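Local coordinates for ABC transporter, substrate binding protein (Agrobacterium tumefaciens, PDB 3C9H), which probably captures a solute in the periplasm for delivery to its ABC transporter, and binds a magnesium ion in the crystal, at residues E80-K85 with D105-R110; A114-W119 with T128-T133; D197-I202 with I345-E350; Q296-A301 with G308-N313. All coordinates share one frame; numbering follows the deposited sequence.

Interaction 1. Residues E80-K85 with D105-R110; sequences ETDAGK and DGYAQR
The ring of Y107 overlaps T81 along one edge: ring atom CD1 lies 3.6 Å from T81 CB, which sits close to the ring plane, and T81 CG2 reaches the same ring carbon at 3.7 Å. The methyl owes this place to the first torsion of T81, with CG2 anti to the backbone N. Further along the edge the contact turns polar. Y107 OH donates to D82 OD1 over 2.6 Å, meeting the lone pair on the side of the other carboxylate oxygen. OD1 itself stays near the ring plane, while the carboxylate as a whole is turned 57° from it. So short a bond to a carboxylate would be expected to polarise the phenol. Both acceptor and methyl come from the last turn of helix 70-82, which ends in a Schellman motif: G84 takes positive phi, G84 N bonds to T81 O and K85 N to E80 O, 3.1 Å for the latter pair. The partner loop leaves helix 96-104 and enters the short, weakly bonded strand 108-109, which runs antiparallel to strand 258-268, so the contact joins the end of helix 70-82 to the loop after helix 96-104, at the surface of one α/β lobe of the periplasmic binding protein fold. A water forms a second link, donating to T81 OG1 at 2.7 Å and to Y107 O at 2.8 Å. The threonine hydroxyl is also bonded to I77 O one turn back in its helix. The Y107 side chain also packs on L102 of helix 96-104, and its backbone is bonded to E269.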
loop_
_atom_site.group_PDB
_atom_site.type_symbol
_atom_site.label_atom_id
_atom_site.label_comp_id
_atom_site.label_asym_id
_atom_site.label_seq_id
_atom_site.Cartn_x
_atom_site.Cartn_y
_atom_site.Cartn_z
ATOM N N GLU A 80 19.062 -11.865 -2.160
ATOM C CA GLU A 80 20.210 -11.233 -2.775
ATOM C C GLU A 80 21.260 -10.863 -1.735
ATOM O O GLU A 80 22.436 -11.134 -1.925
ATOM C CB GLU A 80 19.808 -10.013 -3.612
ATOM C CG GLU A 80 19.080 -10.416 -4.898
ATOM C CD GLU A 80 18.431 -9.260 -5.667
ATOM O OE1 GLU A 80 18.282 -8.135 -5.128
ATOM O OE2 GLU A 80 18.051 -9.496 -6.848
ATOM N N THR A 81 20.823 -10.281 -0.628
ATOM C CA THR A 81 21.729 -9.897 0.432
ATOM C C THR A 81 22.416 -11.149 0.998
ATOM O O THR A 81 23.631 -11.176 1.100
ATOM C CB THR A 81 21.013 -9.132 1.565
ATOM O OG1 THR A 81 20.371 -7.963 1.026
ATOM C CG2 THR A 81 22.032 -8.693 2.650
ATOM N N ASP A 82 21.643 -12.177 1.319
ATOM C CA ASP A 82 22.180 -13.413 1.895
ATOM C C ASP A 82 23.209 -14.067 0.960
ATOM O O ASP A 82 24.184 -14.686 1.425
ATOM C CB ASP A 82 21.062 -14.423 2.197
ATOM C CG ASP A 82 20.231 -14.067 3.437
ATOM O OD1 ASP A 82 20.568 -13.128 4.201
ATOM O OD2 ASP A 82 19.208 -14.748 3.643
ATOM N N ALA A 83 22.979 -13.943 -0.336
ATOM C CA ALA A 83 23.857 -14.498 -1.373
ATOM C C ALA A 83 25.200 -13.773 -1.537
ATOM O O ALA A 83 26.050 -14.219 -2.298
ATOM C CB ALA A 83 23.118 -14.525 -2.704
ATOM N N GLY A 84 25.395 -12.659 -0.839
ATOM C CA GLY A 84 26.604 -11.860 -0.970
ATOM C C GLY A 84 26.575 -10.966 -2.194
ATOM O O GLY A 84 27.604 -10.400 -2.591
ATOM N N LYS A 85 25.399 -10.840 -2.802
ATOM C CA LYS A 85 25.228 -10.009 -3.988
ATOM C C LYS A 85 24.769 -8.609 -3.609
ATOM O O LYS A 85 24.347 -8.350 -2.483
ATOM C CB LYS A 85 24.179 -10.619 -4.912
ATOM C CG LYS A 85 24.555 -11.946 -5.518
ATOM C CD LYS A 85 23.436 -12.457 -6.424
ATOM C CE LYS A 85 22.245 -13.053 -5.639
ATOM N NZ LYS A 85 20.974 -13.156 -6.437
ATOM N N ASP A 105 16.223 -6.772 10.971
ATOM C CA ASP A 105 17.098 -7.933 10.805
ATOM C C ASP A 105 18.417 -7.588 10.138
ATOM O O ASP A 105 19.207 -8.483 9.830
ATOM C CB ASP A 105 16.404 -9.040 10.007
ATOM C CG ASP A 105 15.260 -9.678 10.755
ATOM O OD1 ASP A 105 15.194 -9.518 11.982
ATOM O OD2 ASP A 105 14.424 -10.367 10.125
ATOM N N GLY A 106 18.670 -6.300 9.914
ATOM C CA GLY A 106 19.956 -5.881 9.380
ATOM C C GLY A 106 20.040 -5.722 7.871
ATOM O O GLY A 106 21.125 -5.477 7.354
ATOM N N TYR A 107 18.900 -5.834 7.177
ATOM C CA TYR A 107 18.854 -5.731 5.724
ATOM C C TYR A 107 18.733 -4.293 5.194
ATOM O O TYR A 107 18.825 -4.072 3.986
ATOM C CB TYR A 107 17.731 -6.632 5.150
ATOM C CG TYR A 107 18.021 -8.106 5.322
ATOM C CD1 TYR A 107 18.717 -8.825 4.350
ATOM C CD2 TYR A 107 17.630 -8.778 6.475
ATOM C CE1 TYR A 107 19.019 -10.177 4.525
ATOM C CE2 TYR A 107 17.911 -10.144 6.658
ATOM C CZ TYR A 107 18.612 -10.831 5.685
ATOM O OH TYR A 107 18.886 -12.163 5.870
ATOM N N ALA A 108 18.546 -3.328 6.094
ATOM C CA ALA A 108 18.551 -1.921 5.750
ATOM C C ALA A 108 19.816 -1.255 6.303
ATOM O O ALA A 108 20.575 -1.856 7.086
ATOM C CB ALA A 108 17.294 -1.240 6.281
ATOM N N GLN A 109 20.050 -0.017 5.879
ATOM C CA GLN A 109 21.083 0.817 6.474
ATOM C C GLN A 109 20.493 2.202 6.772
ATOM O O GLN A 109 19.539 2.634 6.127
ATOM C CB GLN A 109 22.324 0.906 5.574
ATOM C CG GLN A 109 22.081 1.458 4.177
ATOM C CD GLN A 109 23.372 1.586 3.390
ATOM O OE1 GLN A 109 24.185 2.446 3.681
ATOM N NE2 GLN A 109 23.566 0.723 2.399
ATOM N N ARG A 110 21.070 2.866 7.770
ATOM C CA ARG A 110 20.595 4.141 8.256
ATOM C C ARG A 110 20.768 5.201 7.186
ATOM O O ARG A 110 21.772 5.221 6.443
ATOM C CB ARG A 110 21.359 4.523 9.543
ATOM C CG ARG A 110 20.884 5.760 10.243
ATOM C CD ARG A 110 21.707 6.019 11.545
ATOM N NE ARG A 110 21.154 7.105 12.365
ATOM C CZ ARG A 110 20.377 6.933 13.432
ATOM N NH1 ARG A 110 20.016 5.715 13.848
ATOM N NH2 ARG A 110 19.949 7.995 14.092
HETATM O O HOH W 1 20.303 -5.458 2.013
#

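Interaction 2. Residues A114-W119 with T128-T133; sequences AMSARW and TAYALT
W119 NE1 donates to A131 O over 3.0 Å, with an N-H...O angle of 155°. The acceptor lies in the indole plane, although the donor is tilted slightly out of the carbonyl plane, so this bond fixes how the indole is rotated. A second bond runs between hydroxyls, from S116 OG to Y130 OH at 2.8 Å. Y130 OH has its stronger partner in S111 O, and S116 OG also meets L113 N; the two buried hydroxyls thus share a small polar cluster with the chain just ahead of S116. Between the two bonds the rings meet edge-to-face. The edge of Y130 points at the five-membered ring of W119, with centroids 5.7 Å apart and planes at 84°, and CD1 of Y130 comes 4.0 Å from CD1 of W119. The indole reaches across because its CG is anti to the backbone N (chi1 -156°). Its benzo part meets a leucine, W119 CZ2 lying 3.8 Å from L132 CD2. The tryptophan closes a type I turn that starts at S116, and the opposite segment enters its strand through a classic beta bulge at T128 and A129. Strand 129-131 lies between strands 124-125 and 258-268, antiparallel to both, while M285 of helix 274-285 packs against W119, Y130 and L132 alike.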
loop_
_atom_site.group_PDB
_atom_site.type_symbol
_atom_site.label_atom_id
_atom_site.label_comp_id
_atom_site.label_asym_id
_atom_site.label_seq_id
_atom_site.Cartn_x
_atom_site.Cartn_y
_atom_site.Cartn_z
ATOM N N ALA A 114 18.438 15.298 5.397
ATOM C CA ALA A 114 17.945 16.668 5.601
ATOM C C ALA A 114 16.663 16.728 6.419
ATOM O O ALA A 114 16.607 17.401 7.421
ATOM C CB ALA A 114 17.708 17.318 4.221
ATOM N N MET A 115 15.632 16.012 5.977
ATOM C CA MET A 115 14.347 16.037 6.678
ATOM C C MET A 115 14.209 15.020 7.826
ATOM O O MET A 115 13.132 14.919 8.414
ATOM C CB MET A 115 13.200 15.861 5.671
ATOM C CG MET A 115 12.903 17.098 4.808
ATOM S SD MET A 115 12.246 18.480 5.795
ATOM C CE MET A 115 10.824 17.692 6.655
ATOM N N SER A 116 15.273 14.280 8.164
ATOM C CA SER A 116 15.154 13.192 9.147
ATOM C C SER A 116 14.650 13.633 10.523
ATOM O O SER A 116 13.668 13.099 11.034
ATOM C CB SER A 116 16.474 12.431 9.301
ATOM O OG SER A 116 16.810 11.755 8.111
ATOM N N ALA A 117 15.318 14.615 11.116
ATOM C CA ALA A 117 14.984 15.023 12.481
ATOM C C ALA A 117 13.556 15.600 12.585
ATOM O O ALA A 117 12.890 15.405 13.587
ATOM C CB ALA A 117 16.013 16.019 12.999
ATOM N N ARG A 118 13.094 16.281 11.543
ATOM C CA ARG A 118 11.755 16.883 11.533
ATOM C C ARG A 118 10.640 16.005 10.961
ATOM O O ARG A 118 9.474 16.413 10.947
ATOM C CB ARG A 118 11.817 18.195 10.779
ATOM C CG ARG A 118 12.546 19.230 11.615
ATOM C CD ARG A 118 12.291 20.570 11.132
ATOM N NE ARG A 118 13.243 20.905 10.116
ATOM C CZ ARG A 118 14.242 21.782 10.263
ATOM N NH1 ARG A 118 14.442 22.447 11.391
ATOM N NH2 ARG A 118 15.054 21.995 9.248
ATOM N N TRP A 119 10.999 14.809 10.501
ATOM C CA TRP A 119 10.017 13.864 9.970
ATOM C C TRP A 119 9.123 13.439 11.121
ATOM O O TRP A 119 9.618 13.238 12.224
ATOM C CB TRP A 119 10.707 12.648 9.342
ATOM C CG TRP A 119 9.811 11.993 8.315
ATOM C CD1 TRP A 119 9.217 10.792 8.406
ATOM C CD2 TRP A 119 9.397 12.565 7.080
ATOM N NE1 TRP A 119 8.442 10.554 7.289
ATOM C CE2 TRP A 119 8.549 11.629 6.446
ATOM C CE3 TRP A 119 9.670 13.766 6.432
ATOM C CZ2 TRP A 119 7.961 11.876 5.222
ATOM C CZ3 TRP A 119 9.085 14.005 5.199
ATOM C CH2 TRP A 119 8.255 13.070 4.607
ATOM N N THR A 128 16.022 5.031 9.474
ATOM C CA THR A 128 16.297 3.892 8.602
ATOM C C THR A 128 15.114 3.550 7.687
ATOM O O THR A 128 15.280 3.494 6.470
ATOM C CB THR A 128 16.704 2.647 9.442
ATOM O OG1 THR A 128 17.889 2.957 10.180
ATOM C CG2 THR A 128 17.020 1.440 8.526
ATOM N N ALA A 129 13.949 3.289 8.295
ATOM C CA ALA A 129 12.666 3.091 7.622
ATOM C C ALA A 129 11.750 4.296 7.854
ATOM O O ALA A 129 11.488 4.703 9.018
ATOM C CB ALA A 129 11.989 1.841 8.160
ATOM N N TYR A 130 11.284 4.882 6.760
ATOM C CA TYR A 130 10.438 6.058 6.797
ATOM C C TYR A 130 9.095 5.805 6.137
ATOM O O TYR A 130 9.033 5.365 4.977
ATOM C CB TYR A 130 11.117 7.202 6.048
ATOM C CG TYR A 130 12.439 7.671 6.623
ATOM C CD1 TYR A 130 12.470 8.705 7.530
ATOM C CD2 TYR A 130 13.664 7.113 6.217
ATOM C CE1 TYR A 130 13.678 9.180 8.066
ATOM C CE2 TYR A 130 14.878 7.579 6.751
ATOM C CZ TYR A 130 14.869 8.614 7.669
ATOM O OH TYR A 130 16.021 9.108 8.191
ATOM N N ALA A 131 8.031 6.129 6.846
ATOM C CA ALA A 131 6.680 6.107 6.303
ATOM C C ALA A 131 6.505 7.360 5.483
ATOM O O ALA A 131 6.733 8.473 5.990
ATOM C CB ALA A 131 5.635 6.103 7.435
ATOM N N LEU A 132 6.069 7.224 4.243
ATOM C CA LEU A 132 6.060 8.372 3.303
ATOM C C LEU A 132 4.709 8.837 2.764
ATOM O O LEU A 132 4.639 9.894 2.115
ATOM C CB LEU A 132 7.000 8.073 2.121
ATOM C CG LEU A 132 8.450 7.779 2.524
ATOM C CD1 LEU A 132 9.245 7.178 1.323
ATOM C CD2 LEU A 132 9.118 9.043 3.054
ATOM N N THR A 133 3.661 8.035 2.991
ATOM C CA THR A 133 2.327 8.289 2.481
ATOM C C THR A 133 1.327 7.963 3.590
ATOM O O THR A 133 1.691 7.388 4.614
ATOM C CB THR A 133 1.998 7.371 1.280
ATOM O OG1 THR A 133 1.863 6.004 1.732
ATOM C CG2 THR A 133 3.082 7.473 0.180
#

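Interaction 3. Residues D197-I202 with I345-E350; sequences DIWSVI and IERWNE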
loop_
_atom_site.group_PDB
_atom_site.type_symbol
_atom_site.label_atom_id
_atom_site.label_comp_id
_atom_site.label_asym_id
_atom_site.label_seq_id
_atom_site.Cartn_x
_atom_site.Cartn_y
_atom_site.Cartn_z
ATOM N N ASP A 197 -15.122 -9.189 15.593
ATOM C CA ASP A 197 -15.881 -10.053 14.686
ATOM C C ASP A 197 -15.585 -9.794 13.193
ATOM O O ASP A 197 -16.502 -9.791 12.353
ATOM C CB ASP A 197 -17.382 -9.903 14.973
ATOM C CG ASP A 197 -18.199 -11.068 14.446
ATOM O OD1 ASP A 197 -17.647 -12.185 14.357
ATOM O OD2 ASP A 197 -19.392 -10.873 14.115
ATOM N N ILE A 198 -14.309 -9.598 12.852
ATOM C CA ILE A 198 -13.919 -9.554 11.443
ATOM C C ILE A 198 -14.199 -10.887 10.768
ATOM O O ILE A 198 -14.419 -10.947 9.556
ATOM C CB ILE A 198 -12.402 -9.178 11.241
ATOM C CG1 ILE A 198 -12.090 -8.937 9.757
ATOM C CG2 ILE A 198 -11.486 -10.261 11.774
ATOM C CD1 ILE A 198 -12.969 -7.899 9.085
ATOM N N TRP A 199 -14.190 -11.963 11.552
ATOM C CA TRP A 199 -14.355 -13.299 10.989
ATOM C C TRP A 199 -15.757 -13.532 10.427
ATOM O O TRP A 199 -15.918 -14.251 9.449
ATOM C CB TRP A 199 -13.951 -14.365 12.021
ATOM C CG TRP A 199 -12.539 -14.136 12.427
ATOM C CD1 TRP A 199 -12.089 -13.595 13.593
ATOM C CD2 TRP A 199 -11.396 -14.354 11.613
ATOM N NE1 TRP A 199 -10.721 -13.498 13.567
ATOM C CE2 TRP A 199 -10.270 -13.959 12.359
ATOM C CE3 TRP A 199 -11.210 -14.856 10.321
ATOM C CZ2 TRP A 199 -8.977 -14.048 11.858
ATOM C CZ3 TRP A 199 -9.933 -14.952 9.829
ATOM C CH2 TRP A 199 -8.828 -14.546 10.598
ATOM N N SER A 200 -16.758 -12.890 11.015
ATOM C CA SER A 200 -18.098 -12.906 10.416
ATOM C C SER A 200 -18.075 -12.270 9.014
ATOM O O SER A 200 -18.739 -12.767 8.090
ATOM C CB SER A 200 -19.125 -12.218 11.324
ATOM O OG SER A 200 -18.816 -10.841 11.499
ATOM N N VAL A 201 -17.305 -11.190 8.859
ATOM C CA VAL A 201 -17.119 -10.568 7.542
ATOM C C VAL A 201 -16.423 -11.532 6.571
ATOM O O VAL A 201 -16.902 -11.738 5.466
ATOM C CB VAL A 201 -16.323 -9.231 7.613
ATOM C CG1 VAL A 201 -16.127 -8.624 6.197
ATOM C CG2 VAL A 201 -17.019 -8.226 8.548
ATOM N N ILE A 202 -15.314 -12.135 6.995
ATOM C CA ILE A 202 -14.574 -13.069 6.137
ATOM C C ILE A 202 -15.459 -14.254 5.742
ATOM O O ILE A 202 -15.522 -14.648 4.573
ATOM C CB ILE A 202 -13.260 -13.571 6.826
ATOM C CG1 ILE A 202 -12.370 -12.392 7.221
ATOM C CG2 ILE A 202 -12.477 -14.495 5.903
ATOM C CD1 ILE A 202 -12.274 -11.324 6.131
ATOM N N ILE A 345 -3.098 -16.581 8.463
ATOM C CA ILE A 345 -3.355 -16.937 7.080
ATOM C C ILE A 345 -4.146 -18.256 6.961
ATOM O O ILE A 345 -5.054 -18.375 6.131
ATOM C CB ILE A 345 -2.034 -16.958 6.250
ATOM C CG1 ILE A 345 -1.517 -15.523 6.048
ATOM C CG2 ILE A 345 -2.254 -17.618 4.907
ATOM C CD1 ILE A 345 -0.180 -15.388 5.260
ATOM N N GLU A 346 -3.833 -19.242 7.793
ATOM C CA GLU A 346 -4.583 -20.487 7.726
ATOM C C GLU A 346 -5.998 -20.336 8.321
ATOM O O GLU A 346 -6.941 -20.946 7.832
ATOM C CB GLU A 346 -3.792 -21.675 8.315
ATOM C CG GLU A 346 -3.498 -21.661 9.811
ATOM C CD GLU A 346 -2.785 -22.957 10.275
ATOM O OE1 GLU A 346 -2.853 -23.986 9.542
ATOM O OE2 GLU A 346 -2.159 -22.946 11.367
ATOM N N ARG A 347 -6.150 -19.516 9.349
ATOM C CA ARG A 347 -7.479 -19.143 9.853
ATOM C C ARG A 347 -8.359 -18.425 8.784
ATOM O O ARG A 347 -9.556 -18.676 8.653
ATOM C CB ARG A 347 -7.304 -18.250 11.076
ATOM C CG ARG A 347 -8.572 -18.003 11.855
ATOM C CD ARG A 347 -8.284 -17.414 13.235
ATOM N NE ARG A 347 -9.510 -17.300 14.033
ATOM C CZ ARG A 347 -9.696 -16.454 15.044
ATOM N NH1 ARG A 347 -8.750 -15.598 15.412
ATOM N NH2 ARG A 347 -10.855 -16.451 15.682
ATOM N N TRP A 348 -7.745 -17.525 8.026
ATOM C CA TRP A 348 -8.433 -16.802 6.969
ATOM C C TRP A 348 -8.913 -17.754 5.866
ATOM O O TRP A 348 -10.044 -17.655 5.416
ATOM C CB TRP A 348 -7.483 -15.730 6.453
ATOM C CG TRP A 348 -7.965 -14.856 5.362
ATOM C CD1 TRP A 348 -8.695 -13.688 5.478
ATOM C CD2 TRP A 348 -7.683 -15.017 3.985
ATOM N NE1 TRP A 348 -8.893 -13.130 4.229
ATOM C CE2 TRP A 348 -8.275 -13.925 3.299
ATOM C CE3 TRP A 348 -6.984 -15.978 3.252
ATOM C CZ2 TRP A 348 -8.197 -13.785 1.924
ATOM C CZ3 TRP A 348 -6.910 -15.834 1.898
ATOM C CH2 TRP A 348 -7.507 -14.739 1.241
ATOM N N ASN A 349 -8.066 -18.696 5.461
ATOM C CA ASN A 349 -8.462 -19.736 4.500
ATOM C C ASN A 349 -9.568 -20.617 5.057
ATOM O O ASN A 349 -10.438 -21.051 4.328
ATOM C CB ASN A 349 -7.274 -20.626 4.128
ATOM C CG ASN A 349 -6.291 -19.937 3.221
ATOM O OD1 ASN A 349 -5.084 -19.928 3.494
ATOM N ND2 ASN A 349 -6.789 -19.340 2.139
ATOM N N GLU A 350 -9.509 -20.872 6.358
ATOM C CA GLU A 350 -10.491 -21.689 7.073
ATOM C C GLU A 350 -11.866 -21.011 7.097
ATOM O O GLU A 350 -12.878 -21.669 6.874
ATOM C CB GLU A 350 -9.927 -22.011 8.480
ATOM C CG GLU A 350 -10.881 -22.226 9.658
ATOM C CD GLU A 350 -10.105 -22.390 11.007
ATOM O OE1 GLU A 350 -8.919 -22.819 10.996
ATOM O OE2 GLU A 350 -10.672 -22.072 12.078
#
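R347 lays its guanidinium flat over one face of the W199 indole, the group centres 3.9 Å apart and the planes 26° from parallel. The side chain is extended from CG to NE, with CG anti to the backbone N (chi1 -169°), and so runs across the whole ring system: CG makes a CH-pi contact over the six-membered ring, and CZ a cation-pi contact over the five-membered ring. W199 NE1 and R347 NH1 are 3.4 Å apart, but both are donors and do not bond; the attraction is between charge and ring face. This arginine forms the exposed side of the contact. The inner side is buried and apolar. There the indole edge abuts the opposite helix backbone, with W199 CZ3 3.7 Å from W348 CA, while I198 CG2 lies over the other indole face, toward its rim. Alongside, I202 CG2 touches W348 CD1 at 3.9 Å, and M188 of helix 183-194 packs on the same isoleucine. Bulky indoles suit the wide spacing of the helix axes, 10.4 Å at closest, with directions 51° apart. The arrangement is helix-helix packing edged by a cation-pi stack, and lays the C-terminal helix 338-353 on helix 198-207 in a protein of the periplasmic-binding-protein clan.

Interaction 4. Residues Q296-A301 with G308-N313; sequences QLQIPA and GENTAN
P300 lies against the backbone of N310. Its CA makes a CA-H...O contact with N310 O at 3.3 Å; ring atom CB then rests 3.7 Å from N310 C and 4.0 Å from T311 N, and CG, at the tip of the ring, faces the N310 side chain. CB thus rests on the peptide between N310 and T311. The next residue adds the polar grip. A301 N donates to N310 O over 3.1 Å, nearly straight at the hydrogen (167°) but from above the carbonyl plane. A301 O is taken in turn by A312 N at 2.8 Å, almost along the C=O axis. N310 is the centre of an inverse gamma turn, closed by a weak bond from T311 N to E309 O. T311 follows with its hydroxyl set between backbone N and carbonyl carbon (chi1 66°), from where OG1 donates to G308 O at 2.9 Å and also meets T314 OG1. T311 stands right before helix 312-319, and its side chain caps a backbone N in the first turn. A301 CB packs on V306 and on Q290 of helix 287-296. Together the two backbone bonds make a single parallel bridge of A301 with T311, which ties the loop after helix 287-296 to the T311 N-cap.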
loop_
_atom_site.group_PDB
_atom_site.type_symbol
_atom_site.label_atom_id
_atom_site.label_comp_id
_atom_site.label_asym_id
_atom_site.label_seq_id
_atom_site.Cartn_x
_atom_site.Cartn_y
_atom_site.Cartn_z
ATOM N N GLN A 296 -0.823 15.193 -7.498
ATOM C CA GLN A 296 -0.887 14.483 -8.772
ATOM C C GLN A 296 -1.364 13.055 -8.648
ATOM O O GLN A 296 -2.151 12.611 -9.490
ATOM C CB GLN A 296 0.449 14.527 -9.509
ATOM C CG GLN A 296 0.751 15.904 -10.066
ATOM C CD GLN A 296 2.056 15.962 -10.856
ATOM O OE1 GLN A 296 2.335 15.108 -11.697
ATOM N NE2 GLN A 296 2.850 16.994 -10.594
ATOM N N LEU A 297 -0.923 12.336 -7.613
ATOM C CA LEU A 297 -1.150 10.893 -7.545
ATOM C C LEU A 297 -2.270 10.492 -6.592
ATOM O O LEU A 297 -2.497 9.299 -6.379
ATOM C CB LEU A 297 0.154 10.163 -7.140
ATOM C CG LEU A 297 1.492 10.611 -7.748
ATOM C CD1 LEU A 297 2.629 9.703 -7.289
ATOM C CD2 LEU A 297 1.401 10.665 -9.263
ATOM N N GLN A 298 -2.955 11.463 -5.982
ATOM C CA GLN A 298 -3.993 11.151 -4.994
ATOM C C GLN A 298 -3.455 10.275 -3.860
ATOM O O GLN A 298 -4.168 9.445 -3.312
ATOM C CB GLN A 298 -5.175 10.433 -5.674
ATOM C CG GLN A 298 -5.910 11.260 -6.700
ATOM C CD GLN A 298 -6.996 12.074 -6.061
ATOM O OE1 GLN A 298 -6.789 12.712 -5.019
ATOM N NE2 GLN A 298 -8.167 12.054 -6.665
ATOM N N ILE A 299 -2.175 10.467 -3.517
ATOM C CA ILE A 299 -1.548 9.760 -2.422
ATOM C C ILE A 299 -1.265 10.805 -1.323
ATOM O O ILE A 299 -0.431 11.709 -1.520
ATOM C CB ILE A 299 -0.263 9.104 -2.867
ATOM C CG1 ILE A 299 -0.575 8.033 -3.929
ATOM C CG2 ILE A 299 0.471 8.536 -1.640
ATOM C CD1 ILE A 299 0.667 7.352 -4.491
ATOM N N PRO A 300 -2.025 10.755 -0.222
ATOM C CA PRO A 300 -1.832 11.785 0.794
ATOM C C PRO A 300 -0.435 11.807 1.441
ATOM O O PRO A 300 0.152 10.750 1.726
ATOM C CB PRO A 300 -2.954 11.496 1.799
ATOM C CG PRO A 300 -4.009 10.753 0.977
ATOM C CD PRO A 300 -3.176 9.885 0.096
ATOM N N ALA A 301 0.074 13.018 1.613
ATOM C CA ALA A 301 1.443 13.289 2.052
ATOM C C ALA A 301 1.579 13.214 3.580
ATOM O O ALA A 301 0.621 13.476 4.325
ATOM C CB ALA A 301 1.889 14.685 1.548
ATOM N N GLY A 308 -2.875 21.064 2.715
ATOM C CA GLY A 308 -3.990 20.774 1.811
ATOM C C GLY A 308 -4.766 19.552 2.244
ATOM O O GLY A 308 -4.502 18.980 3.302
ATOM N N GLU A 309 -5.732 19.144 1.425
ATOM C CA GLU A 309 -6.663 18.088 1.833
ATOM C C GLU A 309 -6.036 16.693 1.738
ATOM O O GLU A 309 -6.323 15.821 2.565
ATOM C CB GLU A 309 -7.983 18.193 1.054
ATOM C CG GLU A 309 -7.972 17.656 -0.349
ATOM C CD GLU A 309 -9.380 17.615 -0.971
ATOM O OE1 GLU A 309 -10.153 18.596 -0.811
ATOM O OE2 GLU A 309 -9.709 16.600 -1.626
ATOM N N ASN A 310 -5.158 16.493 0.750
ATOM C CA ASN A 310 -4.456 15.212 0.605
ATOM C C ASN A 310 -3.197 15.210 1.477
ATOM O O ASN A 310 -2.076 15.109 0.977
ATOM C CB ASN A 310 -4.104 14.913 -0.865
ATOM C CG ASN A 310 -5.217 14.228 -1.609
ATOM O OD1 ASN A 310 -5.189 14.153 -2.846
ATOM N ND2 ASN A 310 -6.210 13.731 -0.884
ATOM N N THR A 311 -3.405 15.335 2.785
ATOM C CA THR A 311 -2.328 15.231 3.757
ATOM C C THR A 311 -2.807 14.423 4.955
ATOM O O THR A 311 -4.005 14.398 5.252
ATOM C CB THR A 311 -1.838 16.622 4.202
ATOM O OG1 THR A 311 -2.883 17.290 4.930
ATOM C CG2 THR A 311 -1.421 17.458 2.987
ATOM N N ALA A 312 -1.876 13.763 5.642
ATOM C CA ALA A 312 -2.202 13.047 6.875
ATOM C C ALA A 312 -2.807 13.981 7.937
ATOM O O ALA A 312 -3.796 13.623 8.577
ATOM C CB ALA A 312 -0.984 12.320 7.434
ATOM N N ASN A 313 -2.240 15.177 8.104
ATOM C CA ASN A 313 -2.780 16.163 9.069
ATOM C C ASN A 313 -4.266 16.469 8.840
ATOM O O ASN A 313 -5.083 16.347 9.760
ATOM C CB ASN A 313 -1.957 17.470 9.036
ATOM C CG ASN A 313 -2.340 18.440 10.156
ATOM O OD1 ASN A 313 -2.400 18.052 11.339
ATOM N ND2 ASN A 313 -2.575 19.719 9.800
#

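Overall arrangement
From the N terminus, interaction 1 comes first, closing the excursion through strand 90-93 and helix 96-104. Interaction 2 follows in series, closing the short loop that holds strand 124-125. The two touch where A108 CB lies 3.5 Å from T128 CG2, and both adjoin strand 258-268. Interaction 3 spans by far the longest loop, bringing the C-terminal helix back to helix 198-207; interaction 4 falls within that span and closes the turn between helices 287-296 and 312-319. None cross. Interaction 4 meets interaction 2 through I299 CG2 and T133 CG2, 3.4 Å apart, whereas interaction 3 stands apart, on the other side of the chain's centre from both.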